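Local coordinates for protein octenoyl-CoA reductase/carboxylase (Streptomyces sp., PDB 4A0S) that reductively carboxylates 2-octenoyl-CoA with NADP as cofactor, probably supplying an unusual extender unit for cinnabaramide polyketide biosynthesis, at residues H29-D34 with S49-E54; M70-N75 with G114-G119; V144-P149 with V178-Q183. One frame throughout, in Å; residues are numbered along the deposited sequence.

Three contacts taken in order along one chain illustrate how a fold is closed in successive steps: they lie in series, none nesting in or crossing another. Contact 1 closes a 14-residue loop near the N terminus, carrying helix 46-49, and belongs to a small antiparallel sheet built on strand 24-31. Contact 2 closes a 38-residue excursion that includes helices 76-82 and 89-97 and strand 110-112, the last of which returns to pair with strand 24-31. Contact 3 then closes 28 residues without helix and meets the second subunit. Contacts 2 and 3 reach one larger sheet, where strands 64-73 and 176-180 are neighbours, though no atoms of the two contacts touch.

Contact 1 (H29-D34 with S49-E54)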
loop_
_atom_site.group_PDB
_atom_site.type_symbol
_atom_site.label_atom_id
_atom_site.label_comp_id
_atom_site.label_asym_id
_atom_site.label_seq_id
_atom_site.Cartn_x
_atom_site.Cartn_y
_atom_site.Cartn_z
ATOM N N HIS A 29 -31.501 -1.033 -27.929
ATOM C CA HIS A 29 -30.349 -0.448 -28.590
ATOM C C HIS A 29 -30.583 0.973 -29.014
ATOM O O HIS A 29 -31.717 1.480 -29.007
ATOM C CB HIS A 29 -29.958 -1.282 -29.810
ATOM C CG HIS A 29 -30.997 -1.296 -30.883
ATOM N ND1 HIS A 29 -32.108 -2.112 -30.825
ATOM C CD2 HIS A 29 -31.096 -0.596 -32.038
ATOM C CE1 HIS A 29 -32.849 -1.908 -31.902
ATOM N NE2 HIS A 29 -32.255 -0.998 -32.656
ATOM N N LEU A 30 -29.483 1.606 -29.387
ATOM C CA LEU A 30 -29.523 2.915 -29.995
ATOM C C LEU A 30 -29.137 2.766 -31.448
ATOM O O LEU A 30 -28.549 1.745 -31.854
ATOM C CB LEU A 30 -28.560 3.847 -29.282
ATOM C CG LEU A 30 -28.791 3.978 -27.774
ATOM C CD1 LEU A 30 -27.571 4.630 -27.190
ATOM C CD2 LEU A 30 -30.056 4.764 -27.468
ATOM N N ARG A 31 -29.460 3.796 -32.219
ATOM C CA ARG A 31 -29.192 3.833 -33.634
ATOM C C ARG A 31 -28.217 4.968 -33.891
ATOM O O ARG A 31 -28.402 6.074 -33.392
ATOM C CB ARG A 31 -30.496 4.064 -34.404
ATOM C CG ARG A 31 -31.519 2.932 -34.269
ATOM C CD ARG A 31 -31.119 1.691 -35.067
ATOM N NE ARG A 31 -31.081 1.962 -36.509
ATOM C CZ ARG A 31 -30.228 1.398 -37.364
ATOM N NH1 ARG A 31 -29.328 0.523 -36.937
ATOM N NH2 ARG A 31 -30.274 1.718 -38.653
ATOM N N ALA A 32 -27.161 4.685 -34.651
ATOM C CA ALA A 32 -26.129 5.678 -34.949
ATOM C C ALA A 32 -26.708 6.950 -35.552
ATOM O O ALA A 32 -26.226 8.051 -35.262
ATOM C CB ALA A 32 -25.069 5.088 -35.873
ATOM N N GLU A 33 -27.732 6.781 -36.383
ATOM C CA GLU A 33 -28.410 7.892 -37.051
ATOM C C GLU A 33 -29.019 8.879 -36.065
ATOM O O GLU A 33 -29.232 10.038 -36.416
ATOM C CB GLU A 33 -29.482 7.372 -38.007
ATOM C CG GLU A 33 -30.416 6.310 -37.397
ATOM C CD GLU A 33 -31.439 5.768 -38.387
ATOM O OE1 GLU A 33 -32.068 6.576 -39.105
ATOM O OE2 GLU A 33 -31.625 4.531 -38.434
ATOM N N ASP A 34 -29.267 8.430 -34.832
ATOM C CA ASP A 34 -29.939 9.273 -33.821
ATOM C C ASP A 34 -28.996 10.057 -32.909
ATOM O O ASP A 34 -29.453 10.780 -32.015
ATOM C CB ASP A 34 -30.866 8.428 -32.943
ATOM C CG ASP A 34 -31.973 7.744 -33.732
ATOM O OD1 ASP A 34 -32.327 8.237 -34.833
ATOM O OD2 ASP A 34 -32.490 6.708 -33.244
ATOM N N SER A 49 -34.785 7.818 -27.852
ATOM C CA SER A 49 -33.635 7.239 -28.534
ATOM C C SER A 49 -33.633 5.726 -28.466
ATOM O O SER A 49 -33.295 5.062 -29.448
ATOM C CB SER A 49 -32.357 7.771 -27.923
ATOM O OG SER A 49 -32.351 7.449 -26.548
ATOM N N LEU A 50 -34.001 5.179 -27.308
ATOM C CA LEU A 50 -34.021 3.732 -27.115
ATOM C C LEU A 50 -34.921 3.032 -28.116
ATOM O O LEU A 50 -36.047 3.466 -28.352
ATOM C CB LEU A 50 -34.418 3.383 -25.686
ATOM C CG LEU A 50 -33.285 3.652 -24.690
ATOM C CD1 LEU A 50 -33.758 3.481 -23.251
ATOM C CD2 LEU A 50 -32.059 2.760 -24.965
ATOM N N ARG A 51 -34.397 1.976 -28.729
ATOM C CA ARG A 51 -35.147 1.162 -29.685
ATOM C C ARG A 51 -35.166 -0.251 -29.156
ATOM O O ARG A 51 -34.210 -0.680 -28.507
ATOM C CB ARG A 51 -34.492 1.155 -31.068
ATOM C CG ARG A 51 -34.024 2.515 -31.598
ATOM C CD ARG A 51 -35.133 3.325 -32.260
ATOM N NE ARG A 51 -34.830 4.759 -32.210
ATOM C CZ ARG A 51 -35.697 5.737 -32.488
ATOM N NH1 ARG A 51 -36.939 5.451 -32.854
ATOM N NH2 ARG A 51 -35.317 7.008 -32.402
ATOM N N LEU A 52 -36.264 -0.962 -29.393
ATOM C CA LEU A 52 -36.290 -2.378 -29.098
ATOM C C LEU A 52 -36.650 -3.117 -30.362
ATOM O O LEU A 52 -37.738 -2.938 -30.908
ATOM C CB LEU A 52 -37.277 -2.709 -27.984
ATOM C CG LEU A 52 -37.215 -4.143 -27.463
ATOM C CD1 LEU A 52 -35.901 -4.406 -26.735
ATOM C CD2 LEU A 52 -38.400 -4.368 -26.516
ATOM N N GLY A 53 -35.716 -3.943 -30.825
ATOM C CA GLY A 53 -35.927 -4.720 -32.034
ATOM C C GLY A 53 -34.785 -5.685 -32.252
ATOM O O GLY A 53 -33.780 -5.685 -31.496
ATOM N N GLU A 54 -34.956 -6.510 -33.283
ATOM C CA GLU A 54 -33.980 -7.510 -33.654
ATOM C C GLU A 54 -32.703 -6.863 -34.159
ATOM O O GLU A 54 -32.728 -5.919 -34.944
ATOM C CB GLU A 54 -34.544 -8.454 -34.721
ATOM C CG GLU A 54 -35.753 -9.294 -34.282
ATOM C CD GLU A 54 -35.437 -10.259 -33.148
ATOM O OE1 GLU A 54 -34.553 -11.122 -33.323
ATOM O OE2 GLU A 54 -36.078 -10.160 -32.075
HETATM O O HOH W 1 -31.251 5.571 -31.253
#
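A short antiparallel bridge between strand 24-31 and strand 51-52 shows how one hydrogen-bonded pair can be reinforced by its own side chains. His29 N gives its hydrogen to Arg51 O at 2.8 Å, and Arg51 N returns one to His29 O at 2.7 Å. On the face they share, Arg51 CB sits over the imidazole, 3.7 Å from the centroid of the His29 ring, a CH-pi contact; Gly53 N lies at the ring edge. The ring is also held by ND1, bonded to Ala27 O. Further along, the Arg51 side chain bends at chi2 (-83°) and reaches Asp34 in a salt bridge, NH2 to OD2 at 3.0 Å. Both N-H contacts to that oxygen, from NE and NH2, are weak in angle, and the carboxylate and guanidinium planes are turned 49° apart. A water accepts from Arg31 N and donates to both Asp34 OD2 and Ser49 O, joining the segments beyond the bridge. Away from this polar side, Leu30 CD2 meets Leu50 CD2 at 3.8 Å. The two leucines pack on Ala82 of helix 76-82, and Leu30 also touches helix 89-97, while its backbone pairs with His111 in strand 110-112.

Contact 2 (M70-N75 with G114-G119)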
loop_
_atom_site.group_PDB
_atom_site.type_symbol
_atom_site.label_atom_id
_atom_site.label_comp_id
_atom_site.label_asym_id
_atom_site.label_seq_id
_atom_site.Cartn_x
_atom_site.Cartn_y
_atom_site.Cartn_z
ATOM N N MET A 70 -30.867 -13.415 -18.972
ATOM C CA MET A 70 -32.123 -13.625 -18.282
ATOM C C MET A 70 -32.679 -12.323 -17.759
ATOM O O MET A 70 -33.866 -12.052 -17.887
ATOM C CB MET A 70 -31.929 -14.647 -17.173
ATOM C CG MET A 70 -31.723 -16.049 -17.741
ATOM S SD MET A 70 -33.160 -16.625 -18.676
ATOM C CE MET A 70 -34.274 -16.947 -17.330
ATOM N N ALA A 71 -31.789 -11.507 -17.205
ATOM C CA ALA A 71 -32.144 -10.225 -16.661
ATOM C C ALA A 71 -30.914 -9.335 -16.739
ATOM O O ALA A 71 -29.775 -9.825 -16.768
ATOM C CB ALA A 71 -32.601 -10.378 -15.221
ATOM N N SER A 72 -31.154 -8.036 -16.758
ATOM C CA SER A 72 -30.103 -7.056 -16.802
ATOM C C SER A 72 -30.570 -5.960 -15.861
ATOM O O SER A 72 -31.440 -6.198 -15.008
ATOM C CB SER A 72 -29.942 -6.565 -18.240
ATOM O OG SER A 72 -28.851 -5.683 -18.378
ATOM N N SER A 73 -29.986 -4.773 -15.966
ATOM C CA SER A 73 -30.440 -3.686 -15.129
ATOM C C SER A 73 -30.230 -2.399 -15.885
ATOM O O SER A 73 -29.430 -2.342 -16.841
ATOM C CB SER A 73 -29.640 -3.650 -13.826
ATOM O OG SER A 73 -28.370 -3.066 -14.050
ATOM N N ILE A 74 -30.929 -1.355 -15.460
ATOM C CA ILE A 74 -30.579 -0.030 -15.939
ATOM C C ILE A 74 -29.425 0.466 -15.089
ATOM O O ILE A 74 -29.462 0.382 -13.846
ATOM C CB ILE A 74 -31.757 0.960 -15.863
ATOM C CG1 ILE A 74 -32.970 0.371 -16.565
ATOM C CG2 ILE A 74 -31.358 2.304 -16.476
ATOM C CD1 ILE A 74 -32.739 0.102 -18.041
ATOM N N ASN A 75 -28.385 0.924 -15.772
ATOM C CA ASN A 75 -27.317 1.624 -15.127
ATOM C C ASN A 75 -27.342 3.026 -15.603
ATOM O O ASN A 75 -27.967 3.333 -16.619
ATOM C CB ASN A 75 -25.987 0.960 -15.438
ATOM C CG ASN A 75 -25.776 -0.229 -14.581
ATOM O OD1 ASN A 75 -25.501 -0.088 -13.396
ATOM N ND2 ASN A 75 -25.986 -1.404 -15.139
ATOM N N GLY A 114 -26.538 -2.073 -22.045
ATOM C CA GLY A 114 -26.702 -2.983 -20.934
ATOM C C GLY A 114 -25.326 -3.412 -20.504
ATOM O O GLY A 114 -24.574 -3.997 -21.281
ATOM N N SER A 115 -25.003 -3.117 -19.257
ATOM C CA SER A 115 -23.638 -3.249 -18.786
ATOM C C SER A 115 -23.498 -4.242 -17.661
ATOM O O SER A 115 -22.394 -4.521 -17.206
ATOM C CB SER A 115 -23.130 -1.883 -18.374
ATOM O OG SER A 115 -23.194 -1.061 -19.518
ATOM N N ASP A 116 -24.611 -4.806 -17.234
ATOM C CA ASP A 116 -24.529 -6.039 -16.458
ATOM C C ASP A 116 -25.680 -6.951 -16.817
ATOM O O ASP A 116 -26.565 -6.581 -17.602
ATOM C CB ASP A 116 -24.342 -5.802 -14.932
ATOM C CG ASP A 116 -25.256 -4.738 -14.350
ATOM O OD1 ASP A 116 -26.334 -4.432 -14.896
ATOM O OD2 ASP A 116 -24.891 -4.206 -13.291
ATOM N N CYS A 117 -25.654 -8.163 -16.288
ATOM C CA CYS A 117 -26.724 -9.075 -16.554
ATOM C C CYS A 117 -26.475 -10.328 -15.788
ATOM O O CYS A 117 -25.378 -10.538 -15.263
ATOM C CB CYS A 117 -26.859 -9.379 -18.048
ATOM S SG CYS A 117 -25.863 -10.700 -18.658
ATOM N N SER A 118 -27.524 -11.138 -15.691
ATOM C CA SER A 118 -27.371 -12.511 -15.273
ATOM C C SER A 118 -27.964 -13.330 -16.392
ATOM O O SER A 118 -28.803 -12.850 -17.171
ATOM C CB SER A 118 -28.110 -12.776 -13.975
ATOM O OG SER A 118 -29.491 -12.512 -14.155
ATOM N N GLY A 119 -27.518 -14.563 -16.499
ATOM C CA GLY A 119 -28.074 -15.394 -17.514
ATOM C C GLY A 119 -27.404 -16.724 -17.649
ATOM O O GLY A 119 -26.802 -17.245 -16.723
HETATM O O HOH W 2 -27.200 -1.633 -17.914
#
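Met70 and Ala71 both face Ser118 across two strand segments whose axes run antiparallel at 175° and approach to 4.6 Å. The result is a classic beta bulge: Ser118 O accepts from Met70 N at 2.8 Å and from Ala71 N at 3.3 Å, and Ser118 N answers to Ala71 O at 2.8 Å. Beside the bulge, Gly119 has backbone angles at which a CB would collide with the preceding carbonyl, and the CA atom it presents is covered by Met70 CG.

From Ser72 on, hydroxyls and an amide take over the bonding from the backbone. With its OG trans to the backbone N (chi1 -175°), Ser72 donates to Asp116 O at 2.6 Å. The Asp116 side chain is the centre of the next cluster. Ser73 OG donates to the syn lone pair of Asp116 OD1, also at 2.6 Å, whereas Asn75 ND2 reaches the same oxygen at 3.1 Å from above the carboxylate, 53° out of its plane. The other oxygen, OD2, accepts from Leu201 N of helix 200-210, and Lys408 NZ is bonded to Ser73 OG. If Asp116 gave way to an alanine, the Ser73 hydroxyl and the Asn75 amide would probably lose their common acceptor and Leu201 N its mate, leaving the amide freer to turn. Asn75 ND2 further shares a water with Ser73 O and Ser115 N. Ser73 N, by contrast, is buried without a partner.

The contact is buried, its two strands belonging to the GroES-like part of the chain, a module found in zinc-type alcohol dehydrogenases and their relatives. Its strand pair leads toward the ligand site: Asn75, at the N-cap position of helix 76-82, has its side chain about 5 Å from the bound NADP.

Contact 3 (V144-P149 with V178-Q183); sequences VDEQEP and VVRASQ
Val144 and Ser182, the closest residues by backbone, keep their CA atoms 7.7 Å apart, for this is a loop laid beside a strand end and not a strand pair. Asp145 to Glu148 form a type I turn, while 178-180 is strand and 181-183 a short 3-10 segment. Arg180 bridges the gap with a side chain extended from CG to NE. Its NH1 meets Val144 O at 2.7 Å, at the guanidinium edge, in a weak hydrogen bond, the nitrogen approaching from the side of the carbonyl. A water donates to Ser182 OG and accepts from Val144 N, tying the same two stretches a second time. Glu146 also turns its carboxylate to Ser182, but the 2.3 Å between OE2 and OG is doubtful in detail; Glu146 is modelled in two conformers, which may be why it is so short. Asp145 OD1 accepts from Gln147 N at 3.0 Å, an Asx turn inside the type I turn. Both carboxylate oxygens of Asp145 form salt bridges with the second subunit, OD1 with its Arg129 and OD2 with its Arg130. The contact is thus mainly polar and buried, relying on water and one arginine; these salt bridges place the loop at the subunit interface, and the charge of Asp145 is probably balanced chiefly from across it.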
loop_
_atom_site.group_PDB
_atom_site.type_symbol
_atom_site.label_atom_id
_atom_site.label_comp_id
_atom_site.label_asym_id
_atom_site.label_seq_id
_atom_site.Cartn_x
_atom_site.Cartn_y
_atom_site.Cartn_z
ATOM N N VAL A 144 -12.072 -6.180 -20.930
ATOM C CA VAL A 144 -10.679 -5.764 -20.870
ATOM C C VAL A 144 -9.823 -6.634 -21.779
ATOM O O VAL A 144 -10.229 -7.739 -22.151
ATOM C CB VAL A 144 -10.132 -5.769 -19.421
ATOM C CG1 VAL A 144 -11.081 -4.986 -18.488
ATOM C CG2 VAL A 144 -9.951 -7.184 -18.909
ATOM N N ASP A 145 -8.638 -6.129 -22.100
ATOM C CA ASP A 145 -7.715 -6.809 -22.991
ATOM C C ASP A 145 -6.662 -7.480 -22.134
ATOM O O ASP A 145 -5.803 -6.838 -21.572
ATOM C CB ASP A 145 -7.083 -5.808 -23.962
ATOM C CG ASP A 145 -6.263 -6.476 -25.039
ATOM O OD1 ASP A 145 -5.737 -7.587 -24.820
ATOM O OD2 ASP A 145 -6.147 -5.885 -26.130
ATOM N N GLU A 146 -6.753 -8.791 -22.060
ATOM C CA GLU A 146 -5.916 -9.572 -21.161
ATOM C C GLU A 146 -4.478 -9.735 -21.672
ATOM O O GLU A 146 -3.602 -10.252 -20.960
ATOM C CB GLU A 146 -6.565 -10.926 -20.905
ATOM C CG GLU A 146 -7.940 -10.844 -20.247
ATOM C CD GLU A 146 -9.053 -10.530 -21.229
ATOM O OE1 GLU A 146 -8.769 -10.238 -22.407
ATOM O OE2 GLU A 146 -10.227 -10.571 -20.820
ATOM N N GLN A 147 -4.231 -9.259 -22.890
ATOM C CA GLN A 147 -2.900 -9.261 -23.504
ATOM C C GLN A 147 -2.077 -8.064 -23.110
ATOM O O GLN A 147 -0.844 -8.092 -23.145
ATOM C CB GLN A 147 -3.017 -9.221 -25.018
ATOM C CG GLN A 147 -2.873 -10.536 -25.659
ATOM C CD GLN A 147 -2.844 -10.410 -27.154
ATOM O OE1 GLN A 147 -3.775 -10.832 -27.822
ATOM N NE2 GLN A 147 -1.790 -9.792 -27.687
ATOM N N GLU A 148 -2.765 -6.993 -22.750
ATOM C CA GLU A 148 -2.130 -5.760 -22.298
ATOM C C GLU A 148 -1.484 -6.054 -20.964
ATOM O O GLU A 148 -2.142 -6.570 -20.083
ATOM C CB GLU A 148 -3.164 -4.694 -21.992
ATOM C CG GLU A 148 -3.772 -4.076 -23.148
ATOM C CD GLU A 148 -4.404 -2.793 -22.744
ATOM O OE1 GLU A 148 -3.673 -1.785 -22.680
ATOM O OE2 GLU A 148 -5.613 -2.809 -22.444
ATOM N N PRO A 149 -0.212 -5.683 -20.800
ATOM C CA PRO A 149 0.446 -5.853 -19.505
ATOM C C PRO A 149 -0.326 -5.230 -18.347
ATOM O O PRO A 149 -0.451 -5.865 -17.296
ATOM C CB PRO A 149 1.800 -5.183 -19.728
ATOM C CG PRO A 149 2.082 -5.518 -21.183
ATOM C CD PRO A 149 0.740 -5.313 -21.860
ATOM N N VAL A 178 -22.962 -10.647 -25.651
ATOM C CA VAL A 178 -21.658 -11.193 -26.005
ATOM C C VAL A 178 -20.658 -10.585 -25.033
ATOM O O VAL A 178 -20.569 -9.361 -24.870
ATOM C CB VAL A 178 -21.268 -10.891 -27.463
ATOM C CG1 VAL A 178 -19.809 -11.293 -27.731
ATOM C CG2 VAL A 178 -22.208 -11.620 -28.420
ATOM N N VAL A 179 -19.933 -11.458 -24.351
ATOM C CA VAL A 179 -19.042 -10.996 -23.311
ATOM C C VAL A 179 -17.718 -11.692 -23.436
ATOM O O VAL A 179 -17.646 -12.802 -23.934
ATOM C CB VAL A 179 -19.630 -11.263 -21.906
ATOM C CG1 VAL A 179 -21.065 -10.765 -21.830
ATOM C CG2 VAL A 179 -19.597 -12.762 -21.541
ATOM N N ARG A 180 -16.664 -11.042 -22.966
ATOM C CA ARG A 180 -15.407 -11.739 -22.806
ATOM C C ARG A 180 -15.535 -12.660 -21.598
ATOM O O ARG A 180 -16.222 -12.343 -20.639
ATOM C CB ARG A 180 -14.252 -10.761 -22.632
ATOM C CG ARG A 180 -14.070 -9.873 -23.841
ATOM C CD ARG A 180 -12.661 -9.304 -23.905
ATOM N NE ARG A 180 -12.352 -8.945 -25.292
ATOM C CZ ARG A 180 -11.463 -8.024 -25.652
ATOM N NH1 ARG A 180 -10.780 -7.368 -24.728
ATOM N NH2 ARG A 180 -11.238 -7.760 -26.928
ATOM N N ALA A 181 -14.871 -13.805 -21.669
ATOM C CA ALA A 181 -14.956 -14.788 -20.613
ATOM C C ALA A 181 -14.546 -14.176 -19.266
ATOM O O ALA A 181 -15.007 -14.611 -18.216
ATOM C CB ALA A 181 -14.105 -15.977 -20.952
ATOM N N SER A 182 -13.703 -13.153 -19.307
ATOM C CA SER A 182 -13.242 -12.511 -18.079
ATOM C C SER A 182 -14.243 -11.491 -17.545
ATOM O O SER A 182 -13.927 -10.735 -16.613
ATOM C CB SER A 182 -11.891 -11.844 -18.300
ATOM O OG SER A 182 -11.997 -10.895 -19.338
ATOM N N GLN A 183 -15.443 -11.480 -18.133
ATOM C CA GLN A 183 -16.565 -10.721 -17.585
ATOM C C GLN A 183 -17.496 -11.611 -16.780
ATOM O O GLN A 183 -18.421 -11.122 -16.136
ATOM C CB GLN A 183 -17.380 -10.076 -18.703
ATOM C CG GLN A 183 -16.644 -9.029 -19.499
ATOM C CD GLN A 183 -17.530 -8.485 -20.591
ATOM O OE1 GLN A 183 -17.318 -8.752 -21.768
ATOM N NE2 GLN A 183 -18.573 -7.762 -20.194
HETATM O O HOH W 3 -13.189 -8.567 -20.132
HETATM O O HOH W 4 -8.866 -5.201 -27.105
HETATM O O HOH W 5 -11.684 -13.528 -21.408
#